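Local coordinates for protein putative cytochrome P450 120 (Synechocystis sp., PDB 2VE3) that binds heme and retinoic acid and, as a member of the cytochrome P450 family, probably acts as a monooxygenase, at residues A199-I211 and L241-F253. Residues are numbered along the deposited sequence; the frame is centred on the assembly and turned at random.
With HEM (protoporphyrin IX containing Fe), chain C; REA (retinoic acid), chain D.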
loop_
_atom_site.group_PDB
_atom_site.type_symbol
_atom_site.label_atom_id
_atom_site.label_comp_id
_atom_site.label_asym_id
_atom_site.label_seq_id
_atom_site.Cartn_x
_atom_site.Cartn_y
_atom_site.Cartn_z
ATOM N N ALA A 199 -18.402 2.610 10.341
ATOM C CA ALA A 199 -17.865 1.415 9.680
ATOM C C ALA A 199 -16.875 0.712 10.608
ATOM O O ALA A 199 -16.966 -0.496 10.805
ATOM C CB ALA A 199 -17.197 1.790 8.360
ATOM N N ARG A 200 -15.958 1.480 11.202
ATOM C CA ARG A 200 -14.934 0.927 12.112
ATOM C C ARG A 200 -15.583 0.247 13.322
ATOM O O ARG A 200 -15.148 -0.821 13.729
ATOM C CB ARG A 200 -13.935 2.009 12.548
ATOM C CG ARG A 200 -13.404 1.897 13.987
ATOM C CD ARG A 200 -12.164 2.740 14.232
ATOM N NE ARG A 200 -11.577 2.452 15.546
ATOM C CZ ARG A 200 -10.531 1.654 15.756
ATOM N NH1 ARG A 200 -9.891 1.055 14.742
ATOM N NH2 ARG A 200 -10.114 1.459 16.995
ATOM N N ALA A 201 -16.616 0.876 13.882
ATOM C CA ALA A 201 -17.329 0.324 15.044
ATOM C C ALA A 201 -17.957 -1.018 14.698
ATOM O O ALA A 201 -17.841 -1.990 15.454
ATOM C CB ALA A 201 -18.398 1.300 15.539
ATOM N N LEU A 202 -18.619 -1.066 13.548
ATOM C CA LEU A 202 -19.258 -2.286 13.072
ATOM C C LEU A 202 -18.246 -3.383 12.770
ATOM O O LEU A 202 -18.494 -4.549 13.069
ATOM C CB LEU A 202 -20.127 -1.993 11.844
ATOM C CG LEU A 202 -21.387 -1.147 12.074
ATOM C CD1 LEU A 202 -21.929 -0.614 10.742
ATOM C CD2 LEU A 202 -22.467 -1.922 12.814
ATOM N N LEU A 203 -17.106 -3.010 12.186
ATOM C CA LEU A 203 -16.058 -3.981 11.875
ATOM C C LEU A 203 -15.391 -4.543 13.123
ATOM O O LEU A 203 -15.122 -5.739 13.178
ATOM C CB LEU A 203 -14.986 -3.386 10.943
ATOM C CG LEU A 203 -15.406 -3.066 9.503
ATOM C CD1 LEU A 203 -14.492 -2.028 8.889
ATOM C CD2 LEU A 203 -15.450 -4.336 8.665
ATOM N N LEU A 204 -15.106 -3.694 14.113
ATOM C CA LEU A 204 -14.469 -4.164 15.351
ATOM C C LEU A 204 -15.397 -5.132 16.096
ATOM O O LEU A 204 -14.946 -6.162 16.604
ATOM C CB LEU A 204 -14.088 -2.987 16.260
ATOM C CG LEU A 204 -12.969 -2.024 15.848
ATOM C CD1 LEU A 204 -12.948 -0.852 16.826
ATOM C CD2 LEU A 204 -11.616 -2.715 15.827
ATOM N N ALA A 205 -16.693 -4.813 16.125
ATOM C CA ALA A 205 -17.685 -5.650 16.792
ATOM C C ALA A 205 -17.729 -7.043 16.176
ATOM O O ALA A 205 -17.868 -8.025 16.890
ATOM C CB ALA A 205 -19.067 -4.985 16.766
ATOM N N GLU A 206 -17.589 -7.119 14.854
ATOM C CA GLU A 206 -17.488 -8.392 14.132
ATOM C C GLU A 206 -16.183 -9.128 14.374
ATOM O O GLU A 206 -16.180 -10.344 14.544
ATOM C CB GLU A 206 -17.652 -8.180 12.620
ATOM C CG GLU A 206 -19.064 -7.871 12.213
ATOM C CD GLU A 206 -20.029 -8.944 12.685
ATOM O OE1 GLU A 206 -19.978 -10.065 12.123
ATOM O OE2 GLU A 206 -20.818 -8.663 13.625
ATOM N N LEU A 207 -15.073 -8.392 14.340
ATOM C CA LEU A 207 -13.759 -8.998 14.521
ATOM C C LEU A 207 -13.627 -9.542 15.950
ATOM O O LEU A 207 -13.005 -10.582 16.150
ATOM C CB LEU A 207 -12.616 -8.023 14.186
ATOM C CG LEU A 207 -12.602 -7.159 12.915
ATOM C CD1 LEU A 207 -11.312 -6.348 12.866
ATOM C CD2 LEU A 207 -12.811 -7.936 11.604
ATOM N N GLU A 208 -14.217 -8.838 16.921
ATOM C CA GLU A 208 -14.342 -9.343 18.291
ATOM C C GLU A 208 -15.043 -10.703 18.302
ATOM O O GLU A 208 -14.558 -11.633 18.940
ATOM C CB GLU A 208 -15.053 -8.340 19.211
ATOM C CG GLU A 208 -15.308 -8.869 20.641
ATOM C CD GLU A 208 -15.476 -7.780 21.701
ATOM O OE1 GLU A 208 -15.027 -6.623 21.485
ATOM O OE2 GLU A 208 -16.038 -8.091 22.782
ATOM N N LYS A 209 -16.158 -10.816 17.573
ATOM C CA LYS A 209 -16.889 -12.086 17.437
ATOM C C LYS A 209 -16.012 -13.156 16.798
ATOM O O LYS A 209 -15.924 -14.272 17.310
ATOM C CB LYS A 209 -18.174 -11.911 16.621
ATOM C CG LYS A 209 -19.316 -11.200 17.351
ATOM C CD LYS A 209 -20.244 -12.192 18.044
ATOM C CE LYS A 209 -21.281 -11.486 18.924
ATOM N NZ LYS A 209 -21.831 -12.371 20.010
ATOM N N ILE A 210 -15.371 -12.803 15.682
ATOM C CA ILE A 210 -14.479 -13.708 14.959
ATOM C C ILE A 210 -13.346 -14.202 15.857
ATOM O O ILE A 210 -12.996 -15.381 15.805
ATOM C CB ILE A 210 -13.892 -13.045 13.689
ATOM C CG1 ILE A 210 -14.959 -12.899 12.603
ATOM C CG2 ILE A 210 -12.727 -13.851 13.135
ATOM C CD1 ILE A 210 -14.628 -11.858 11.578
ATOM N N ILE A 211 -12.778 -13.307 16.668
ATOM C CA ILE A 211 -11.680 -13.659 17.599
ATOM C C ILE A 211 -12.128 -14.612 18.728
ATOM O O ILE A 211 -11.438 -15.589 19.022
ATOM C CB ILE A 211 -10.976 -12.388 18.177
ATOM C CG1 ILE A 211 -10.106 -11.722 17.106
ATOM C CG2 ILE A 211 -10.113 -12.715 19.396
ATOM C CD1 ILE A 211 -9.750 -10.268 17.405
ATOM N N LEU A 241 -7.342 -7.809 23.714
ATOM C CA LEU A 241 -8.394 -7.830 22.700
ATOM C C LEU A 241 -8.466 -6.540 21.872
ATOM O O LEU A 241 -8.517 -6.622 20.649
ATOM C CB LEU A 241 -9.768 -8.169 23.316
ATOM C CG LEU A 241 -10.973 -8.101 22.366
ATOM C CD1 LEU A 241 -10.943 -9.234 21.342
ATOM C CD2 LEU A 241 -12.285 -8.097 23.144
ATOM N N PRO A 242 -8.490 -5.355 22.520
ATOM C CA PRO A 242 -8.475 -4.129 21.720
ATOM C C PRO A 242 -7.274 -4.030 20.756
ATOM O O PRO A 242 -7.430 -3.557 19.629
ATOM C CB PRO A 242 -8.447 -3.012 22.785
ATOM C CG PRO A 242 -9.142 -3.652 23.996
ATOM C CD PRO A 242 -8.583 -5.055 23.963
ATOM N N GLU A 243 -6.102 -4.486 21.192
ATOM C CA GLU A 243 -4.928 -4.533 20.323
ATOM C C GLU A 243 -5.049 -5.564 19.193
ATOM O O GLU A 243 -4.665 -5.284 18.036
ATOM C CB GLU A 243 -3.634 -4.741 21.119
ATOM C CG GLU A 243 -2.451 -5.059 20.215
ATOM C CD GLU A 243 -1.121 -4.592 20.735
ATOM O OE1 GLU A 243 -0.995 -4.300 21.964
ATOM O OE2 GLU A 243 -0.192 -4.512 19.886
ATOM N N LEU A 244 -5.577 -6.742 19.529
ATOM C CA LEU A 244 -5.850 -7.807 18.553
ATOM C C LEU A 244 -6.743 -7.332 17.411
ATOM O O LEU A 244 -6.484 -7.624 16.242
ATOM C CB LEU A 244 -6.523 -8.995 19.236
ATOM C CG LEU A 244 -5.710 -9.932 20.141
ATOM C CD1 LEU A 244 -6.624 -10.917 20.900
ATOM C CD2 LEU A 244 -4.684 -10.675 19.323
ATOM N N LYS A 245 -7.805 -6.608 17.760
ATOM C CA LYS A 245 -8.743 -6.098 16.775
ATOM C C LYS A 245 -8.156 -4.981 15.900
ATOM O O LYS A 245 -8.385 -4.964 14.701
ATOM C CB LYS A 245 -10.022 -5.656 17.463
ATOM C CG LYS A 245 -10.623 -6.741 18.356
ATOM C CD LYS A 245 -12.045 -6.441 18.762
ATOM C CE LYS A 245 -12.194 -5.153 19.515
ATOM N NZ LYS A 245 -13.630 -4.989 19.871
ATOM N N ASP A 246 -7.414 -4.055 16.512
ATOM C CA ASP A 246 -6.722 -2.982 15.783
ATOM C C ASP A 246 -5.655 -3.536 14.836
ATOM O O ASP A 246 -5.471 -3.018 13.733
ATOM C CB ASP A 246 -6.087 -1.981 16.751
ATOM C CG ASP A 246 -7.034 -0.843 17.144
ATOM O OD1 ASP A 246 -8.228 -0.892 16.776
ATOM O OD2 ASP A 246 -6.579 0.113 17.817
ATOM N N GLN A 247 -4.961 -4.590 15.270
ATOM C CA GLN A 247 -3.900 -5.203 14.462
ATOM C C GLN A 247 -4.425 -5.948 13.218
ATOM O O GLN A 247 -3.840 -5.818 12.146
ATOM C CB GLN A 247 -2.965 -6.095 15.312
ATOM C CG GLN A 247 -2.172 -5.365 16.437
ATOM C CD GLN A 247 -1.105 -4.377 15.941
ATOM O OE1 GLN A 247 -1.048 -4.019 14.756
ATOM N NE2 GLN A 247 -0.253 -3.938 16.852
ATOM N N ILE A 248 -5.512 -6.722 13.350
ATOM C CA ILE A 248 -6.087 -7.380 12.172
ATOM C C ILE A 248 -6.771 -6.396 11.260
ATOM O O ILE A 248 -6.726 -6.559 10.060
ATOM C CB ILE A 248 -7.092 -8.552 12.454
ATOM C CG1 ILE A 248 -7.849 -8.343 13.765
ATOM C CG2 ILE A 248 -6.372 -9.890 12.344
ATOM C CD1 ILE A 248 -8.940 -9.403 14.060
ATOM N N LEU A 249 -7.421 -5.385 11.825
ATOM C CA LEU A 249 -8.052 -4.371 10.987
ATOM C C LEU A 249 -6.999 -3.723 10.066
ATOM O O LEU A 249 -7.290 -3.452 8.908
ATOM C CB LEU A 249 -8.759 -3.316 11.839
ATOM C CG LEU A 249 -9.571 -2.196 11.186
ATOM C CD1 LEU A 249 -10.803 -2.741 10.487
ATOM C CD2 LEU A 249 -9.987 -1.160 12.248
ATOM N N LEU A 250 -5.790 -3.491 10.590
ATOM C CA LEU A 250 -4.702 -2.861 9.829
ATOM C C LEU A 250 -4.200 -3.771 8.729
ATOM O O LEU A 250 -4.110 -3.352 7.572
ATOM C CB LEU A 250 -3.556 -2.418 10.754
ATOM C CG LEU A 250 -2.252 -1.882 10.130
ATOM C CD1 LEU A 250 -2.466 -0.630 9.288
ATOM C CD2 LEU A 250 -1.197 -1.624 11.209
ATOM N N LEU A 251 -3.908 -5.021 9.081
ATOM C CA LEU A 251 -3.456 -6.031 8.121
ATOM C C LEU A 251 -4.467 -6.257 7.005
ATOM O O LEU A 251 -4.081 -6.393 5.847
ATOM C CB LEU A 251 -3.196 -7.370 8.813
ATOM C CG LEU A 251 -2.004 -7.526 9.753
ATOM C CD1 LEU A 251 -1.961 -8.978 10.255
ATOM C CD2 LEU A 251 -0.732 -7.164 9.049
ATOM N N LEU A 252 -5.754 -6.321 7.357
ATOM C CA LEU A 252 -6.811 -6.420 6.343
ATOM C C LEU A 252 -6.931 -5.160 5.482
ATOM O O LEU A 252 -7.182 -5.261 4.299
ATOM C CB LEU A 252 -8.177 -6.716 6.987
ATOM C CG LEU A 252 -8.395 -8.028 7.728
ATOM C CD1 LEU A 252 -9.603 -7.865 8.636
ATOM C CD2 LEU A 252 -8.577 -9.200 6.741
ATOM N N PHE A 253 -6.808 -3.970 6.073
ATOM C CA PHE A 253 -6.787 -2.747 5.266
ATOM C C PHE A 253 -5.550 -2.692 4.325
ATOM O O PHE A 253 -5.691 -2.483 3.106
ATOM C CB PHE A 253 -6.914 -1.489 6.142
ATOM C CG PHE A 253 -6.306 -0.253 5.525
ATOM C CD1 PHE A 253 -6.776 0.249 4.310
ATOM C CD2 PHE A 253 -5.258 0.401 6.154
ATOM C CE1 PHE A 253 -6.189 1.371 3.730
ATOM C CE2 PHE A 253 -4.683 1.520 5.584
ATOM C CZ PHE A 253 -5.146 2.001 4.366
HETATM C CHA HEM C . 4.184 0.209 6.017
HETATM C CHB HEM C . 3.768 0.480 1.181
HETATM C CHC HEM C . 1.399 -3.769 1.126
HETATM C CHD HEM C . 1.310 -3.782 5.949
HETATM C C1A HEM C . 4.308 0.669 4.712
HETATM C C2A HEM C . 4.977 1.875 4.260
HETATM C C3A HEM C . 4.870 1.930 2.917
HETATM C C4A HEM C . 4.112 0.781 2.487
HETATM C CMA HEM C . 5.410 3.015 1.968
HETATM C CAA HEM C . 5.730 2.873 5.172
HETATM C CBA HEM C . 4.850 4.031 5.635
HETATM C CGA HEM C . 5.648 4.825 6.648
HETATM O O1A HEM C . 6.708 5.389 6.246
HETATM O O2A HEM C . 5.228 4.895 7.841
HETATM C C1B HEM C . 3.130 -0.664 0.741
HETATM C C2B HEM C . 2.929 -1.068 -0.644
HETATM C C3B HEM C . 2.280 -2.250 -0.657
HETATM C C4B HEM C . 2.047 -2.619 0.715
HETATM C CMB HEM C . 3.411 -0.253 -1.864
HETATM C CAB HEM C . 1.801 -3.109 -1.872
HETATM C CBB HEM C . 2.485 -3.211 -3.023
HETATM C C1C HEM C . 1.200 -4.187 2.420
HETATM C C2C HEM C . 0.603 -5.439 2.839
HETATM C C3C HEM C . 0.576 -5.451 4.178
HETATM C C4C HEM C . 1.145 -4.185 4.641
HETATM C CMC HEM C . 0.129 -6.567 1.881
HETATM C CAC HEM C . 0.067 -6.596 5.102
HETATM C CBC HEM C . -1.226 -6.896 5.269
HETATM C C1D HEM C . 1.991 -2.672 6.406
HETATM C C2D HEM C . 2.015 -2.252 7.782
HETATM C C3D HEM C . 2.902 -1.003 7.815
HETATM C C4D HEM C . 3.352 -0.811 6.449
HETATM C CMD HEM C . 1.281 -2.926 8.971
HETATM C CAD HEM C . 3.274 -0.133 9.037
HETATM C CBD HEM C . 4.722 -0.440 9.414
HETATM C CGD HEM C . 5.135 0.359 10.628
HETATM O O1D HEM C . 6.203 0.023 11.198
HETATM O O2D HEM C . 4.422 1.321 11.042
HETATM N NA HEM C . 3.795 0.033 3.607
HETATM N NB HEM C . 2.562 -1.628 1.545
HETATM N NC HEM C . 1.512 -3.436 3.541
HETATM N ND HEM C . 2.797 -1.815 5.651
HETATM FE FE HEM C . 2.900 -1.890 3.545
HETATM C C1 REA D . -0.279 1.532 4.902
HETATM C C2 REA D . -0.242 0.736 6.203
HETATM C C3 REA D . 0.181 1.641 7.361
HETATM C C4 REA D . -0.895 2.692 7.621
HETATM C C5 REA D . -1.425 3.324 6.351
HETATM C C6 REA D . -1.154 2.786 5.087
HETATM C C7 REA D . -1.738 3.449 3.914
HETATM C C8 REA D . -1.140 4.683 3.405
HETATM C C9 REA D . -1.839 5.408 2.324
HETATM C C10 REA D . -1.485 6.803 2.174
HETATM C C11 REA D . -1.216 7.448 0.900
HETATM C C12 REA D . -0.474 8.697 1.066
HETATM C C13 REA D . -0.847 9.942 0.396
HETATM C C14 REA D . 0.073 10.991 0.593
HETATM C C15 REA D . 0.290 12.088 -0.332
HETATM C C16 REA D . 1.143 1.986 4.522
HETATM C C17 REA D . -0.839 0.599 3.828
HETATM C C18 REA D . -2.288 4.554 6.495
HETATM C C19 REA D . -2.893 4.772 1.449
HETATM C C20 REA D . -2.117 10.061 -0.406
HETATM O O1 REA D . -0.300 12.128 -1.424
HETATM O O2 REA D . 1.073 13.002 -0.030
#
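Asp246 OD1 is gripped by both terminal nitrogens of Arg200: NH2 donates to its syn lone pair at 3.0 Å, while NH1 reaches the same OD1 from above the carboxylate plane in a longer, more bent bond (3.3 Å, 138°). The oxygen lies near the guanidinium plane, but the two flat groups are turned 54° apart. Asp246 OD2 accepts from the backbone N of Asn91, a second hold on the carboxylate. Arginine suits this place since its extended chain spans the gap between the helices and its flat head can also pack: Leu204 CD1 lies over one face, 3.5 Å above the plane. Replacing Arg200 by alanine would remove both donors and is likely to leave the buried Asp246 carboxylate without its charge partner, and Leu204 CD1 without the flat group it covers. One residue earlier on the same helix, Lys245 NZ meets the anti lone pair of Glu208 OE1 at 2.7 Å; the lysine chain bends at chi3, and its CD lies 3.6 Å from Glu208 CB. Beside these salt bridges, segments 199-211 and 241-253 cross at 111°, their axes 9.7 Å apart at closest approach. They belong to helices 192-215 and 241-272, by position in the P450 fold probably helix G and the long helix I, which runs on to the heme: Leu250 and Leu251 touch the porphyrin, and Leu250 and Phe253 the retinoic acid. The interface itself is knobs-into-holes. Leu207 fits among Lys245, Ile248, Leu249 and Leu252, and Leu249 fills a hole formed by Arg200, Leu203, Leu204 and Leu207. Ile211 sits among Leu241, Leu244, Lys245 and Ile248, and its two branches reach different walls: CD1 meets Ile248 CD1 at 3.5 Å, CG2 faces Leu241 CD1. Leu225 of helix 224-230 packs against both Ile211 and Ile248.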